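Local coordinates for protein DNA helicase RecQ (Deinococcus radiodurans, PDB 4Q48) that probably couples ATP hydrolysis to 3'-5' translocation and unwinding of duplex DNA, and is represented here by its helicase, zinc-binding and RQC domains, at residues A[88-96]-A[113-124]; A[204-214]-A[382-392]. All blocks are in the same frame, centred on the assembly; numbering follows the deposited sequence.

Contact 1 (A[88-96]-A[113-124])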
loop_
_atom_site.group_PDB
_atom_site.type_symbol
_atom_site.label_atom_id
_atom_site.label_comp_id
_atom_site.label_asym_id
_atom_site.label_seq_id
_atom_site.Cartn_x
_atom_site.Cartn_y
_atom_site.Cartn_z
ATOM N N GLY A 88 20.224 -23.161 -7.255
ATOM C CA GLY A 88 21.677 -23.111 -7.313
ATOM C C GLY A 88 22.212 -22.058 -6.348
ATOM O O GLY A 88 23.348 -22.138 -5.890
ATOM N N VAL A 89 21.364 -21.094 -6.013
ATOM C CA VAL A 89 21.744 -19.969 -5.172
ATOM C C VAL A 89 22.059 -20.345 -3.709
ATOM O O VAL A 89 21.327 -21.090 -3.054
ATOM C CB VAL A 89 20.626 -18.908 -5.205
ATOM C CG1 VAL A 89 20.993 -17.688 -4.386
ATOM C CG2 VAL A 89 20.269 -18.560 -6.658
ATOM N N ARG A 90 23.166 -19.811 -3.204
ATOM C CA ARG A 90 23.595 -20.086 -1.836
ATOM C C ARG A 90 23.060 -18.987 -0.914
ATOM O O ARG A 90 23.343 -17.809 -1.134
ATOM C CB ARG A 90 25.118 -20.169 -1.770
ATOM C CG ARG A 90 25.751 -20.826 -3.008
ATOM C CD ARG A 90 27.239 -20.574 -3.050
ATOM N NE ARG A 90 27.518 -19.302 -3.722
ATOM C CZ ARG A 90 28.707 -18.707 -3.744
ATOM N NH1 ARG A 90 29.744 -19.265 -3.133
ATOM N NH2 ARG A 90 28.853 -17.550 -4.368
ATOM N N ALA A 91 22.279 -19.354 0.095
ATOM C CA ALA A 91 21.744 -18.358 1.010
ATOM C C ALA A 91 21.615 -18.915 2.418
ATOM O O ALA A 91 21.615 -20.132 2.611
ATOM C CB ALA A 91 20.415 -17.859 0.529
ATOM N N ALA A 92 21.443 -18.037 3.399
ATOM C CA ALA A 92 21.439 -18.500 4.772
ATOM C C ALA A 92 20.690 -17.539 5.656
ATOM O O ALA A 92 20.287 -16.467 5.207
ATOM C CB ALA A 92 22.851 -18.683 5.258
ATOM N N PHE A 93 20.475 -17.933 6.906
ATOM C CA PHE A 93 19.768 -17.065 7.841
ATOM C C PHE A 93 20.567 -16.833 9.055
ATOM O O PHE A 93 21.144 -17.761 9.609
ATOM C CB PHE A 93 18.441 -17.657 8.311
ATOM C CG PHE A 93 17.536 -18.000 7.221
ATOM C CD1 PHE A 93 16.951 -17.002 6.462
ATOM C CD2 PHE A 93 17.275 -19.320 6.925
ATOM C CE1 PHE A 93 16.108 -17.306 5.420
ATOM C CE2 PHE A 93 16.433 -19.637 5.890
ATOM C CZ PHE A 93 15.838 -18.622 5.139
ATOM N N LEU A 94 20.509 -15.596 9.510
ATOM C CA LEU A 94 21.183 -15.184 10.704
ATOM C C LEU A 94 20.151 -14.466 11.586
ATOM O O LEU A 94 19.636 -13.410 11.219
ATOM C CB LEU A 94 22.358 -14.294 10.320
ATOM C CG LEU A 94 23.497 -13.977 11.279
ATOM C CD1 LEU A 94 24.344 -15.224 11.452
ATOM C CD2 LEU A 94 24.329 -12.841 10.686
ATOM N N ASN A 95 19.860 -15.057 12.745
ATOM C CA ASN A 95 18.948 -14.475 13.730
ATOM C C ASN A 95 19.102 -15.169 15.085
ATOM O O ASN A 95 19.723 -16.234 15.186
ATOM C CB ASN A 95 17.491 -14.576 13.272
ATOM C CG ASN A 95 17.135 -15.965 12.783
ATOM O OD1 ASN A 95 17.027 -16.898 13.576
ATOM N ND2 ASN A 95 16.951 -16.109 11.474
ATOM N N SER A 96 18.503 -14.590 16.120
ATOM C CA SER A 96 18.691 -15.113 17.469
ATOM C C SER A 96 17.857 -16.352 17.805
ATOM O O SER A 96 17.979 -16.891 18.900
ATOM C CB SER A 96 18.424 -14.010 18.494
ATOM O OG SER A 96 19.459 -13.035 18.436
ATOM N N GLY A 113 33.017 -15.761 1.730
ATOM C CA GLY A 113 32.413 -15.433 0.444
ATOM C C GLY A 113 31.569 -16.588 -0.092
ATOM O O GLY A 113 31.405 -16.756 -1.285
ATOM N N ASP A 114 31.018 -17.375 0.822
ATOM C CA ASP A 114 30.319 -18.602 0.469
ATOM C C ASP A 114 28.813 -18.423 0.231
ATOM O O ASP A 114 28.133 -19.343 -0.216
ATOM C CB ASP A 114 30.492 -19.624 1.608
ATOM C CG ASP A 114 31.704 -20.505 1.443
ATOM O OD1 ASP A 114 32.357 -20.472 0.361
ATOM O OD2 ASP A 114 31.971 -21.256 2.419
ATOM N N LEU A 115 28.283 -17.241 0.519
ATOM C CA LEU A 115 26.844 -17.013 0.363
ATOM C C LEU A 115 26.594 -16.033 -0.777
ATOM O O LEU A 115 27.458 -15.206 -1.132
ATOM C CB LEU A 115 26.232 -16.480 1.656
ATOM C CG LEU A 115 26.702 -17.251 2.893
ATOM C CD1 LEU A 115 26.085 -16.706 4.183
ATOM C CD2 LEU A 115 26.443 -18.719 2.733
ATOM N N ASP A 116 25.441 -16.177 -1.404
ATOM C CA ASP A 116 25.011 -15.193 -2.367
ATOM C C ASP A 116 24.065 -14.230 -1.682
ATOM O O ASP A 116 24.000 -13.042 -2.002
ATOM C CB ASP A 116 24.336 -15.870 -3.540
ATOM C CG ASP A 116 25.281 -16.706 -4.324
ATOM O OD1 ASP A 116 26.198 -16.111 -4.947
ATOM O OD2 ASP A 116 25.086 -17.944 -4.334
ATOM N N LEU A 117 23.310 -14.777 -0.742
ATOM C CA LEU A 117 22.343 -14.009 0.010
ATOM C C LEU A 117 22.443 -14.346 1.473
ATOM O O LEU A 117 22.666 -15.496 1.843
ATOM C CB LEU A 117 20.918 -14.272 -0.479
ATOM C CG LEU A 117 20.662 -13.863 -1.914
ATOM C CD1 LEU A 117 19.405 -14.528 -2.394
ATOM C CD2 LEU A 117 20.584 -12.362 -2.011
ATOM N N LEU A 118 22.336 -13.326 2.302
ATOM C CA LEU A 118 22.216 -13.529 3.722
ATOM C C LEU A 118 20.969 -12.817 4.232
ATOM O O LEU A 118 20.848 -11.586 4.165
ATOM C CB LEU A 118 23.447 -13.028 4.451
ATOM C CG LEU A 118 23.263 -13.246 5.951
ATOM C CD1 LEU A 118 23.290 -14.724 6.263
ATOM C CD2 LEU A 118 24.315 -12.523 6.739
ATOM N N TYR A 119 20.018 -13.603 4.711
ATOM C CA TYR A 119 18.818 -13.053 5.323
ATOM C C TYR A 119 19.069 -12.838 6.820
ATOM O O TYR A 119 19.466 -13.760 7.539
ATOM C CB TYR A 119 17.626 -13.987 5.053
ATOM C CG TYR A 119 17.116 -13.908 3.623
ATOM C CD1 TYR A 119 17.613 -14.736 2.622
ATOM C CD2 TYR A 119 16.171 -12.970 3.272
ATOM C CE1 TYR A 119 17.142 -14.638 1.316
ATOM C CE2 TYR A 119 15.701 -12.872 1.994
ATOM C CZ TYR A 119 16.179 -13.695 1.018
ATOM O OH TYR A 119 15.664 -13.535 -0.255
ATOM N N VAL A 120 18.843 -11.622 7.293
ATOM C CA VAL A 120 19.195 -11.308 8.662
ATOM C C VAL A 120 18.138 -10.435 9.324
ATOM O O VAL A 120 17.743 -9.403 8.802
ATOM C CB VAL A 120 20.590 -10.604 8.708
ATOM C CG1 VAL A 120 20.668 -9.499 7.663
ATOM C CG2 VAL A 120 20.920 -10.073 10.102
ATOM N N ALA A 121 17.669 -10.877 10.479
ATOM C CA ALA A 121 16.738 -10.106 11.256
ATOM C C ALA A 121 17.427 -8.808 11.658
ATOM O O ALA A 121 18.630 -8.791 11.900
ATOM C CB ALA A 121 16.294 -10.888 12.475
ATOM N N PRO A 122 16.653 -7.719 11.755
ATOM C CA PRO A 122 17.154 -6.403 12.170
ATOM C C PRO A 122 17.855 -6.467 13.513
ATOM O O PRO A 122 18.842 -5.775 13.766
ATOM C CB PRO A 122 15.876 -5.570 12.277
ATOM C CG PRO A 122 14.917 -6.240 11.371
ATOM C CD PRO A 122 15.215 -7.692 11.439
ATOM N N GLU A 123 17.328 -7.332 14.366
ATOM C CA GLU A 123 17.843 -7.530 15.714
ATOM C C GLU A 123 19.301 -7.988 15.629
ATOM O O GLU A 123 20.170 -7.463 16.329
ATOM C CB GLU A 123 16.943 -8.533 16.465
ATOM C CG GLU A 123 17.612 -9.361 17.532
ATOM C CD GLU A 123 18.311 -10.584 16.961
ATOM O OE1 GLU A 123 17.887 -11.074 15.886
ATOM O OE2 GLU A 123 19.292 -11.045 17.587
ATOM N N ARG A 124 19.570 -8.960 14.761
ATOM C CA ARG A 124 20.945 -9.388 14.553
ATOM C C ARG A 124 21.791 -8.281 13.899
ATOM O O ARG A 124 22.883 -7.995 14.365
ATOM C CB ARG A 124 20.986 -10.656 13.702
ATOM C CG ARG A 124 22.274 -11.440 13.843
ATOM C CD ARG A 124 22.360 -12.028 15.225
ATOM N NE ARG A 124 23.552 -12.840 15.396
ATOM C CZ ARG A 124 23.792 -13.555 16.483
ATOM N NH1 ARG A 124 22.907 -13.550 17.473
ATOM N NH2 ARG A 124 24.900 -14.281 16.576
#
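Asp-116 and Arg-90 hold each other through both backbone and side chain. The Arg-90 guanidinium comes side-on to Asp-116, NE to OD2 at 2.9 Å and NH2 to OD1 at 3.1 Å, forming a salt bridge in which both oxygens are met from above the carboxylate plane, the two planes standing 60° apart. OD2 also takes the Arg-90 backbone N on its anti lone pair, while Arg-90 O receives the N-H groups of Asp-116 and Leu-117. A bend at chi3 (-87°) brings the arginine tip round to the acid. With an alanine in place of Asp-116, the guanidinium would probably lose the carboxylate it is paired with, and Arg-90 N this acceptor. From here strands 91-94 and 117-120 run parallel, the edge strand and its neighbour in the seven-stranded sheet of the first RecA-like domain, joined by helix 100-111 in a beta-alpha-beta crossover. Tyr-119 N binds Ala-92 O, and Leu-94 N binds Tyr-119 O, both at 2.9 Å. On one face the rim of Phe-93 lies against Tyr-119, CD1 to CB 3.4 Å, beneath helix 74-84; on the other, Leu-94 CD2 meets Leu-118 CD2 at 4.0 Å. Farther out, Tyr-56 and Gln-57 hydrogen-bond the Tyr-119 hydroxyl.

Contact 2 (A[204-214]-A[382-392])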
loop_
_atom_site.group_PDB
_atom_site.type_symbol
_atom_site.label_atom_id
_atom_site.label_comp_id
_atom_site.label_asym_id
_atom_site.label_seq_id
_atom_site.Cartn_x
_atom_site.Cartn_y
_atom_site.Cartn_z
ATOM N N VAL A 204 8.183 2.566 -9.343
ATOM C CA VAL A 204 6.850 2.083 -9.043
ATOM C C VAL A 204 6.445 1.110 -10.138
ATOM O O VAL A 204 6.196 1.516 -11.274
ATOM C CB VAL A 204 5.846 3.258 -8.940
ATOM C CG1 VAL A 204 4.466 2.748 -8.631
ATOM C CG2 VAL A 204 6.276 4.247 -7.847
ATOM N N SER A 205 6.407 -0.180 -9.818
ATOM C CA SER A 205 5.908 -1.151 -10.785
ATOM C C SER A 205 4.395 -1.165 -10.632
ATOM O O SER A 205 3.882 -0.828 -9.559
ATOM C CB SER A 205 6.520 -2.535 -10.567
ATOM O OG SER A 205 5.691 -3.573 -11.082
ATOM N N SER A 206 3.668 -1.607 -11.654
ATOM C CA SER A 206 2.227 -1.462 -11.567
ATOM C C SER A 206 1.594 -2.348 -10.502
ATOM O O SER A 206 1.945 -3.518 -10.344
ATOM C CB SER A 206 1.589 -1.754 -12.908
ATOM O OG SER A 206 0.232 -1.411 -12.869
ATOM N N PHE A 207 0.670 -1.739 -9.761
ATOM C CA PHE A 207 -0.189 -2.421 -8.795
ATOM C C PHE A 207 -1.495 -2.859 -9.469
ATOM O O PHE A 207 -2.286 -3.624 -8.919
ATOM C CB PHE A 207 -0.482 -1.509 -7.620
ATOM C CG PHE A 207 0.678 -1.332 -6.697
ATOM C CD1 PHE A 207 1.716 -0.452 -7.026
ATOM C CD2 PHE A 207 0.745 -2.036 -5.490
ATOM C CE1 PHE A 207 2.798 -0.275 -6.167
ATOM C CE2 PHE A 207 1.838 -1.860 -4.629
ATOM C CZ PHE A 207 2.860 -0.975 -4.971
ATOM N N ASP A 208 -1.710 -2.358 -10.675
ATOM C CA ASP A 208 -2.963 -2.579 -11.318
ATOM C C ASP A 208 -3.211 -4.072 -11.538
ATOM O O ASP A 208 -2.290 -4.870 -11.721
ATOM C CB ASP A 208 -3.043 -1.832 -12.645
ATOM C CG ASP A 208 -4.451 -1.815 -13.205
ATOM O OD1 ASP A 208 -5.397 -2.099 -12.428
ATOM O OD2 ASP A 208 -4.602 -1.521 -14.409
ATOM N N ARG A 209 -4.478 -4.441 -11.423
ATOM C CA ARG A 209 -4.919 -5.770 -11.751
ATOM C C ARG A 209 -6.103 -5.621 -12.703
ATOM O O ARG A 209 -7.242 -5.754 -12.314
ATOM C CB ARG A 209 -5.284 -6.547 -10.484
ATOM C CG ARG A 209 -4.146 -6.632 -9.453
ATOM C CD ARG A 209 -3.148 -7.749 -9.773
ATOM N NE ARG A 209 -3.747 -9.026 -10.168
ATOM C CZ ARG A 209 -4.249 -9.914 -9.311
ATOM N NH1 ARG A 209 -4.208 -9.696 -7.999
ATOM N NH2 ARG A 209 -4.769 -11.041 -9.760
ATOM N N PRO A 210 -5.823 -5.314 -13.966
ATOM C CA PRO A 210 -6.836 -4.965 -14.972
ATOM C C PRO A 210 -8.048 -5.921 -15.070
ATOM O O PRO A 210 -9.157 -5.494 -15.442
ATOM C CB PRO A 210 -6.033 -4.999 -16.273
ATOM C CG PRO A 210 -4.633 -4.667 -15.832
ATOM C CD PRO A 210 -4.463 -5.356 -14.533
ATOM N N ASN A 211 -7.840 -7.198 -14.751
ATOM C CA ASN A 211 -8.889 -8.180 -14.954
ATOM C C ASN A 211 -9.861 -8.193 -13.782
ATOM O O ASN A 211 -10.960 -8.780 -13.872
ATOM C CB ASN A 211 -8.290 -9.575 -15.213
ATOM C CG ASN A 211 -7.440 -10.063 -14.083
ATOM O OD1 ASN A 211 -6.501 -9.380 -13.660
ATOM N ND2 ASN A 211 -7.742 -11.260 -13.582
ATOM N N ILE A 212 -9.482 -7.499 -12.706
ATOM C CA ILE A 212 -10.367 -7.342 -11.560
ATOM C C ILE A 212 -11.172 -6.071 -11.743
ATOM O O ILE A 212 -10.587 -4.978 -11.825
ATOM C CB ILE A 212 -9.605 -7.250 -10.240
ATOM C CG1 ILE A 212 -8.747 -8.497 -10.033
ATOM C CG2 ILE A 212 -10.577 -7.042 -9.089
ATOM C CD1 ILE A 212 -7.819 -8.400 -8.838
ATOM N N GLN A 213 -12.504 -6.212 -11.824
ATOM C CA GLN A 213 -13.394 -5.054 -11.907
ATOM C C GLN A 213 -13.772 -4.561 -10.503
ATOM O O GLN A 213 -14.238 -5.354 -9.688
ATOM C CB GLN A 213 -14.639 -5.387 -12.714
ATOM C CG GLN A 213 -15.734 -4.373 -12.534
ATOM C CD GLN A 213 -16.847 -4.460 -13.566
ATOM O OE1 GLN A 213 -18.040 -4.416 -13.228
ATOM N NE2 GLN A 213 -16.465 -4.571 -14.831
ATOM N N TYR A 214 -13.557 -3.275 -10.201
ATOM C CA TYR A 214 -13.826 -2.778 -8.830
ATOM C C TYR A 214 -15.218 -2.142 -8.656
ATOM O O TYR A 214 -15.642 -1.307 -9.466
ATOM C CB TYR A 214 -12.744 -1.783 -8.390
ATOM C CG TYR A 214 -11.380 -2.426 -8.279
ATOM C CD1 TYR A 214 -10.962 -3.039 -7.101
ATOM C CD2 TYR A 214 -10.528 -2.451 -9.378
ATOM C CE1 TYR A 214 -9.717 -3.636 -7.016
ATOM C CE2 TYR A 214 -9.301 -3.062 -9.313
ATOM C CZ TYR A 214 -8.891 -3.648 -8.134
ATOM O OH TYR A 214 -7.649 -4.238 -8.107
ATOM N N ARG A 382 -12.713 4.680 -9.906
ATOM C CA ARG A 382 -12.209 4.159 -8.628
ATOM C C ARG A 382 -10.769 3.704 -8.725
ATOM O O ARG A 382 -10.015 3.866 -7.779
ATOM C CB ARG A 382 -12.987 2.950 -8.137
ATOM C CG ARG A 382 -14.442 3.025 -8.226
ATOM C CD ARG A 382 -14.985 2.040 -7.266
ATOM N NE ARG A 382 -15.190 2.768 -6.040
ATOM C CZ ARG A 382 -16.308 3.419 -5.781
ATOM N NH1 ARG A 382 -17.311 3.374 -6.654
ATOM N NH2 ARG A 382 -16.424 4.088 -4.650
ATOM N N ARG A 383 -10.423 3.081 -9.853
ATOM C CA ARG A 383 -9.120 2.455 -10.020
ATOM C C ARG A 383 -8.032 3.521 -9.913
ATOM O O ARG A 383 -7.093 3.360 -9.145
ATOM C CB ARG A 383 -9.027 1.716 -11.364
ATOM C CG ARG A 383 -7.950 0.629 -11.421
ATOM C CD ARG A 383 -7.879 -0.054 -12.762
ATOM N NE ARG A 383 -9.083 -0.811 -13.055
ATOM C CZ ARG A 383 -9.230 -2.106 -12.791
ATOM N NH1 ARG A 383 -8.227 -2.770 -12.233
ATOM N NH2 ARG A 383 -10.368 -2.742 -13.096
ATOM N N GLN A 384 -8.216 4.641 -10.615
ATOM C CA GLN A 384 -7.295 5.766 -10.521
ATOM C C GLN A 384 -7.055 6.173 -9.069
ATOM O O GLN A 384 -5.900 6.363 -8.665
ATOM C CB GLN A 384 -7.795 6.969 -11.315
ATOM C CG GLN A 384 -7.509 6.894 -12.803
ATOM C CD GLN A 384 -8.121 8.045 -13.599
ATOM O OE1 GLN A 384 -9.149 8.622 -13.222
ATOM N NE2 GLN A 384 -7.500 8.366 -14.725
ATOM N N VAL A 385 -8.115 6.286 -8.276
ATOM C CA VAL A 385 -7.962 6.696 -6.883
ATOM C C VAL A 385 -7.201 5.663 -6.075
ATOM O O VAL A 385 -6.353 6.018 -5.256
ATOM C CB VAL A 385 -9.327 6.960 -6.216
ATOM C CG1 VAL A 385 -9.205 7.034 -4.687
ATOM C CG2 VAL A 385 -9.988 8.234 -6.778
ATOM N N LEU A 386 -7.512 4.387 -6.305
ATOM C CA LEU A 386 -6.900 3.254 -5.583
ATOM C C LEU A 386 -5.404 3.160 -5.830
ATOM O O LEU A 386 -4.618 3.051 -4.894
ATOM C CB LEU A 386 -7.571 1.930 -5.986
ATOM C CG LEU A 386 -6.945 0.591 -5.574
ATOM C CD1 LEU A 386 -6.956 0.429 -4.067
ATOM C CD2 LEU A 386 -7.699 -0.553 -6.184
ATOM N N LEU A 387 -5.025 3.260 -7.099
ATOM C CA LEU A 387 -3.649 3.095 -7.527
ATOM C C LEU A 387 -2.814 4.292 -7.075
ATOM O O LEU A 387 -1.630 4.143 -6.744
ATOM C CB LEU A 387 -3.603 2.902 -9.047
ATOM C CG LEU A 387 -4.249 1.571 -9.519
ATOM C CD1 LEU A 387 -4.196 1.400 -11.017
ATOM C CD2 LEU A 387 -3.613 0.369 -8.857
ATOM N N HIS A 388 -3.448 5.464 -7.000
ATOM C CA HIS A 388 -2.777 6.686 -6.562
ATOM C C HIS A 388 -2.277 6.568 -5.114
ATOM O O HIS A 388 -1.211 7.071 -4.757
ATOM C CB HIS A 388 -3.725 7.882 -6.700
ATOM C CG HIS A 388 -3.222 9.131 -6.037
ATOM N ND1 HIS A 388 -2.330 9.995 -6.646
ATOM C CD2 HIS A 388 -3.456 9.641 -4.805
ATOM C CE1 HIS A 388 -2.049 10.986 -5.821
ATOM N NE2 HIS A 388 -2.718 10.797 -4.698
ATOM N N TYR A 389 -3.041 5.877 -4.284
ATOM C CA TYR A 389 -2.653 5.648 -2.899
ATOM C C TYR A 389 -1.304 4.913 -2.823
ATOM O O TYR A 389 -0.527 5.111 -1.897
ATOM C CB TYR A 389 -3.730 4.840 -2.205
ATOM C CG TYR A 389 -3.606 4.693 -0.716
ATOM C CD1 TYR A 389 -4.024 5.713 0.144
ATOM C CD2 TYR A 389 -3.064 3.538 -0.154
ATOM C CE1 TYR A 389 -3.918 5.579 1.534
ATOM C CE2 TYR A 389 -2.957 3.392 1.243
ATOM C CZ TYR A 389 -3.396 4.411 2.076
ATOM O OH TYR A 389 -3.301 4.273 3.448
ATOM N N PHE A 390 -1.017 4.077 -3.814
ATOM C CA PHE A 390 0.230 3.328 -3.815
ATOM C C PHE A 390 1.282 4.034 -4.674
ATOM O O PHE A 390 2.339 3.473 -4.950
ATOM C CB PHE A 390 0.006 1.884 -4.321
ATOM C CG PHE A 390 -0.918 1.087 -3.465
ATOM C CD1 PHE A 390 -0.480 0.536 -2.267
ATOM C CD2 PHE A 390 -2.245 0.931 -3.823
ATOM C CE1 PHE A 390 -1.351 -0.176 -1.442
ATOM C CE2 PHE A 390 -3.130 0.217 -3.010
ATOM C CZ PHE A 390 -2.680 -0.338 -1.817
ATOM N N GLY A 391 1.011 5.270 -5.069
ATOM C CA GLY A 391 1.987 6.029 -5.819
ATOM C C GLY A 391 1.990 5.789 -7.314
ATOM O O GLY A 391 2.855 6.298 -8.022
ATOM N N GLU A 392 1.039 5.010 -7.809
ATOM C CA GLU A 392 0.910 4.807 -9.248
ATOM C C GLU A 392 -0.148 5.756 -9.808
ATOM O O GLU A 392 -1.225 5.883 -9.232
ATOM C CB GLU A 392 0.544 3.359 -9.566
ATOM C CG GLU A 392 0.226 3.096 -11.029
ATOM C CD GLU A 392 0.139 1.606 -11.342
ATOM O OE1 GLU A 392 0.241 0.798 -10.399
ATOM O OE2 GLU A 392 -0.057 1.242 -12.521
#
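Arg-383 reaches from helix 382-389 into the bend of segment 204-214, meeting more partners the farther its chain is followed. With CG anti to the backbone N (chi1 -159°), the chain crosses Asp-208 at about a right angle, Arg-383 CG lying 3.9 Å from Asp-208 OD1. CD comes closer to the same oxygen. The chain turns at chi3, which sets CZ and the guanidinium at the edge of the Tyr-214 ring, the two planes 72° apart. Arg-383 NH1 forms a salt bridge with Asp-208 OD1 at 2.9 Å, on the oxygen's syn lone pair, and bonds weakly to Arg-209 O. Arg-383 NH2 donates to Ile-212 O at 2.6 Å and has a second acceptor in Asn-400 O, so the type I turn from Arg-209 to Ile-212 is tied to the zinc-binding domain. Segment 204-214 carries the chain from the first RecA-like domain into the second, where strand 212-218 edges the sheet. Alongside the arginine, Leu-386 CD2 sits over a face of Tyr-214, a CH-pi contact 4.0 Å from the ring centroid. Toward the helix C-terminus, which Gly-391 closes in a Schellman motif, Phe-390 CB stands 3.8 Å above the centre of Phe-207. Just beyond, the Glu-392 carboxylate grips the linker with both syn lone pairs: OE1 accepts from Phe-207 N at 2.7 Å, and OE2 from Ser-206 OG, which accepts from Asp-208 N in an ST turn.

Contact 1 and contact 2 lie in series along the chain, with centres 34 Å apart and nearest atoms about 18 Å apart, so neither touches the other. They sit by opposite borders of one sheet: strand 91-94 is its first edge, and strand 202-204, which runs into the segment 204-214, is its last. Contact 1 stays within a single domain, near the nucleotide site; the Tyr-119 side chain is about 5 Å from that of Ser-53, an ADP-binding residue, although no nucleotide is bound here. Contact 2 joins domains instead, and its Arg-383 side chain lies about 5 Å from the zinc ion held by Cys-381, Cys-398, Cys-401 and Cys-404.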